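PDB 5DLY: plantazolicin methyltransferase BamL from Bacillus amyloliquefaciens subsp. plantarum, which probably transfers methyl groups from S-adenosylmethionine to the amino terminus of desmethyl-plantazolicin, a late step in making this antibiotic. Local coordinates for residues 42-47 with 236-241; 48-52 with 125-129. One frame throughout, in Å; residues are numbered along the deposited sequence.

Interaction 1: 42-47 with 236-241; sequences SISIET and NLQDAL
Asn-236 meets Glu-46 through its aliphatic part: its CB lies 3.3 Å from Glu-46 OE1, while its amide turns away. In Glu-46 the bend at chi2 (-60°) stands the carboxylate up along the flank of the groove, and OE2 is hydrogen-bonded to Tyr-76 OH. The next residue, Leu-237, marks the closest backbone approach, its CA 5.0 Å from Glu-46 CA, and sends CD1 in beside Glu-46 CB and to 3.8 Å from Thr-47 OG1. That hydroxyl is bonded to Ile-43 O, which the Thr-47 N reaches from the other face of the carbonyl plane. Ala-240, small enough for close approach, sets its CB between Glu-46 CG, 3.8 Å away, and Ser-42 OG. Its carbonyl O receives a hydrogen bond from a water 2.8 Å away that also bonds Ser-42 OG, joining the two helices at this end. Leu-241 then lays CD2 3.8 Å from Ile-43 CD1, the two side chains crossing at about a right angle. The segments run almost exactly antiparallel, at 171° with axes 8.9 Å apart. Helix 235-241 thus packs on the outer side of helix 23-56, with Leu-237 and Leu-241 also resting on helix 226-232, whereas Ser-44 and Ile-45 of the long helix face strand 124-130 and helix 72-80.

Interaction 2: 48-52 with 125-129; sequences FLSFY and DIIFI
Phe-48 and Tyr-52, one turn apart on helix 23-56, straddle Ile-126 on a central strand of the Rossmann-like sheet characteristic of class I S-adenosylmethionine-dependent methyltransferases. The helix runs over one face of the sheet, roughly antiparallel to this strand, and Ile-126 is the bump that fills the hollow between the two rings. Its CG2 sits over one face of the Phe-48 ring, 3.9 Å from the centroid and 19° off the ring normal, a CH-pi contact displaced toward the rim. Its CD1 comes in at the rim of that ring, 3.3 Å from Phe-48 CD1, a tight fit, and also approaches Leu-49 CD2. On the other flank, Ile-126 CG1 comes to 3.9 Å from Tyr-52 CD2. The Phe-48 side chain has CG between the backbone N and carbonyl carbon (chi1 74°), which points the ring down at the strand with its CD2-CE2 edge toward Phe-128. There the rings form an edge-to-face (T-shaped) pair, centroids 4.7 Å apart and planes at 66°; Phe-48 CE2 stands over the centre of the Phe-128 face. Tyr-157 of strand 154-160 touches both rings. At the opposite end Tyr-52 reaches down with CG standing away from its backbone N, and its ring packs against Asp-125 CB and O. Its hydroxyl bonds the carbonyl of Gln-153, while the Asp-125 carboxylate is engaged by Arg-58, Ser-151 and the backbone N of Tyr-61, so both buried polar ends are satisfied elsewhere. Tyr-52 and Asp-125 cross at a slant without a hydrogen bond between them, with Tyr-52 OH 3.2 Å from Asp-125 CG.

How the interactions relate
Both contacts are built on the long helix 23-56: interaction 1 uses its outer surface to hold helix 235-241, and interaction 2 lays its next turns on the sheet. Their centres are 12 Å apart, and they meet at Phe-128, whose CZ lies 3.8 Å from Ser-44 CB and whose CE2 is 3.9 Å from Ile-45 CG1. Phe-128 is also close to the active site, its side chain about 6 Å from the bound S-adenosyl-L-homocysteine; the strand ends at His-130, and Cys-132 just after it also lines that pocket. Interaction 1 is more remote: the Ser-42 side chain is about 11 Å from the cofactor product and the Ile-43 side chain about 12 Å from the thiazole substrate analogue.

Interaction 1: 42-47 with 236-241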
# COMPACT_ATOMS: atom_id res chain seq x y z
N SER A 42 -8.89 6.28 1.01
CA SER A 42 -9.09 6.99 2.27
C SER A 42 -9.23 6.03 3.44
O SER A 42 -8.82 6.36 4.55
CB SER A 42 -10.30 7.93 2.22
OG SER A 42 -11.51 7.21 2.04
N ILE A 43 -9.84 4.87 3.21
CA ILE A 43 -9.95 3.88 4.28
C ILE A 43 -8.58 3.35 4.71
O ILE A 43 -8.28 3.29 5.91
CB ILE A 43 -10.92 2.75 3.90
CG1 ILE A 43 -12.32 3.34 3.81
CG2 ILE A 43 -10.87 1.61 4.91
CD1 ILE A 43 -13.30 2.46 3.07
N SER A 44 -7.73 3.01 3.75
CA SER A 44 -6.38 2.58 4.07
C SER A 44 -5.56 3.65 4.78
O SER A 44 -4.85 3.34 5.73
CB SER A 44 -5.66 2.10 2.82
OG SER A 44 -6.33 0.97 2.28
N ILE A 45 -5.67 4.90 4.31
CA ILE A 45 -4.95 6.01 4.93
C ILE A 45 -5.43 6.24 6.37
O ILE A 45 -4.62 6.33 7.30
CB ILE A 45 -5.08 7.32 4.11
CG1 ILE A 45 -4.42 7.16 2.73
CG2 ILE A 45 -4.50 8.50 4.90
CD1 ILE A 45 -4.83 8.23 1.72
N GLU A 46 -6.74 6.32 6.56
CA GLU A 46 -7.26 6.55 7.91
C GLU A 46 -6.96 5.38 8.85
O GLU A 46 -6.87 5.56 10.07
CB GLU A 46 -8.76 6.89 7.90
CG GLU A 46 -9.11 8.20 7.19
CD GLU A 46 -8.45 9.44 7.78
OE1 GLU A 46 -7.99 9.41 8.94
OE2 GLU A 46 -8.39 10.47 7.08
N THR A 47 -6.78 4.19 8.28
CA THR A 47 -6.41 3.02 9.07
C THR A 47 -5.02 3.23 9.63
O THR A 47 -4.82 3.06 10.83
CB THR A 47 -6.51 1.72 8.26
OG1 THR A 47 -7.87 1.49 7.89
CG2 THR A 47 -6.02 0.51 9.07
N ASN A 236 -12.17 9.82 12.49
CA ASN A 236 -11.71 10.05 11.12
C ASN A 236 -11.85 8.79 10.26
O ASN A 236 -12.22 8.87 9.09
CB ASN A 236 -10.27 10.56 11.09
CG ASN A 236 -10.10 11.89 11.80
OD1 ASN A 236 -9.29 12.02 12.72
ND2 ASN A 236 -10.86 12.89 11.37
N LEU A 237 -11.56 7.63 10.86
CA LEU A 237 -11.73 6.35 10.19
C LEU A 237 -13.21 6.05 9.98
O LEU A 237 -13.61 5.57 8.91
CB LEU A 237 -11.04 5.23 10.97
CG LEU A 237 -11.20 3.79 10.45
CD1 LEU A 237 -10.76 3.66 9.00
CD2 LEU A 237 -10.44 2.80 11.32
N GLN A 238 -14.02 6.33 10.99
CA GLN A 238 -15.47 6.22 10.87
C GLN A 238 -16.00 7.05 9.71
O GLN A 238 -16.78 6.55 8.89
CB GLN A 238 -16.16 6.66 12.16
CG GLN A 238 -15.90 5.78 13.36
CD GLN A 238 -16.46 6.38 14.64
OE1 GLN A 238 -17.11 7.42 14.62
NE2 GLN A 238 -16.19 5.73 15.76
N ASP A 239 -15.58 8.32 9.64
CA ASP A 239 -16.02 9.23 8.58
C ASP A 239 -15.67 8.72 7.18
O ASP A 239 -16.47 8.85 6.25
CB ASP A 239 -15.45 10.64 8.80
CG ASP A 239 -16.09 11.37 9.98
OD1 ASP A 239 -17.15 10.91 10.48
OD2 ASP A 239 -15.54 12.41 10.40
N ALA A 240 -14.47 8.14 7.03
CA ALA A 240 -14.02 7.58 5.76
C ALA A 240 -14.88 6.39 5.33
O ALA A 240 -15.12 6.18 4.14
CB ALA A 240 -12.55 7.18 5.83
N LEU A 241 -15.34 5.62 6.31
CA LEU A 241 -16.16 4.44 6.03
C LEU A 241 -17.59 4.84 5.68
O LEU A 241 -18.31 4.10 5.00
CB LEU A 241 -16.12 3.46 7.22
CG LEU A 241 -14.81 2.68 7.41
CD1 LEU A 241 -14.61 2.25 8.86
CD2 LEU A 241 -14.73 1.47 6.49
O HOH W 1 -14.03 8.01 2.29

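Interaction 2: 48-52 with 125-129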
# COMPACT_ATOMS: atom_id res chain seq x y z
N PHE A 48 -4.06 3.65 8.80
CA PHE A 48 -2.72 3.85 9.36
C PHE A 48 -2.63 5.05 10.30
O PHE A 48 -1.89 5.01 11.27
CB PHE A 48 -1.57 3.75 8.33
CG PHE A 48 -1.43 4.93 7.38
CD1 PHE A 48 -1.07 6.20 7.84
CD2 PHE A 48 -1.54 4.72 6.01
CE1 PHE A 48 -0.89 7.25 6.93
CE2 PHE A 48 -1.36 5.76 5.11
CZ PHE A 48 -1.04 7.03 5.57
N LEU A 49 -3.41 6.10 10.02
CA LEU A 49 -3.46 7.25 10.93
C LEU A 49 -4.08 6.89 12.27
O LEU A 49 -3.58 7.33 13.32
CB LEU A 49 -4.19 8.42 10.28
CG LEU A 49 -3.47 9.02 9.08
CD1 LEU A 49 -4.36 10.05 8.42
CD2 LEU A 49 -2.13 9.63 9.47
N SER A 50 -5.14 6.10 12.25
CA SER A 50 -5.77 5.67 13.50
C SER A 50 -4.83 4.77 14.28
O SER A 50 -4.71 4.90 15.50
CB SER A 50 -7.09 4.97 13.23
OG SER A 50 -7.64 4.49 14.45
N PHE A 51 -4.14 3.86 13.58
CA PHE A 51 -3.18 2.97 14.21
C PHE A 51 -2.08 3.78 14.90
O PHE A 51 -1.76 3.52 16.06
CB PHE A 51 -2.56 2.00 13.19
CG PHE A 51 -1.53 1.08 13.79
CD1 PHE A 51 -0.18 1.45 13.84
CD2 PHE A 51 -1.89 -0.16 14.30
CE1 PHE A 51 0.78 0.60 14.39
CE2 PHE A 51 -0.94 -1.02 14.85
CZ PHE A 51 0.40 -0.63 14.90
N TYR A 52 -1.53 4.76 14.18
CA TYR A 52 -0.39 5.52 14.68
C TYR A 52 -0.73 6.29 15.96
O TYR A 52 0.00 6.21 16.96
CB TYR A 52 0.19 6.45 13.59
CG TYR A 52 1.59 6.92 13.94
CD1 TYR A 52 1.78 8.03 14.77
CD2 TYR A 52 2.71 6.23 13.49
CE1 TYR A 52 3.05 8.44 15.14
CE2 TYR A 52 3.99 6.64 13.85
CZ TYR A 52 4.15 7.74 14.68
OH TYR A 52 5.41 8.15 15.04
N ASP A 125 8.02 8.10 10.03
CA ASP A 125 7.06 7.58 11.00
C ASP A 125 6.10 6.57 10.36
O ASP A 125 5.72 5.58 10.99
CB ASP A 125 6.26 8.73 11.65
CG ASP A 125 7.06 9.49 12.71
OD1 ASP A 125 8.13 9.02 13.15
OD2 ASP A 125 6.59 10.58 13.10
N ILE A 126 5.71 6.83 9.12
CA ILE A 126 4.86 5.92 8.36
C ILE A 126 5.42 5.74 6.96
O ILE A 126 5.75 6.72 6.29
CB ILE A 126 3.40 6.45 8.25
CG1 ILE A 126 2.84 6.70 9.66
CG2 ILE A 126 2.54 5.49 7.44
CD1 ILE A 126 1.46 7.32 9.68
N ILE A 127 5.52 4.49 6.55
CA ILE A 127 5.84 4.13 5.18
C ILE A 127 4.65 3.35 4.64
O ILE A 127 4.22 2.37 5.24
CB ILE A 127 7.17 3.33 5.09
CG1 ILE A 127 8.32 4.13 5.72
CG2 ILE A 127 7.46 2.94 3.65
CD1 ILE A 127 9.63 3.38 5.82
N PHE A 128 4.08 3.81 3.53
CA PHE A 128 2.84 3.27 2.99
C PHE A 128 3.11 2.60 1.65
O PHE A 128 3.76 3.18 0.77
CB PHE A 128 1.87 4.44 2.79
CG PHE A 128 0.43 4.07 2.51
CD1 PHE A 128 -0.19 2.97 3.09
CD2 PHE A 128 -0.34 4.92 1.70
CE1 PHE A 128 -1.54 2.71 2.86
CE2 PHE A 128 -1.67 4.66 1.47
CZ PHE A 128 -2.28 3.55 2.05
N ILE A 129 2.66 1.36 1.50
CA ILE A 129 2.82 0.64 0.23
C ILE A 129 1.43 0.14 -0.16
O ILE A 129 1.02 -0.97 0.21
CB ILE A 129 3.80 -0.55 0.34
CG1 ILE A 129 5.10 -0.16 1.06
CG2 ILE A 129 4.09 -1.09 -1.05
CD1 ILE A 129 6.09 -1.31 1.20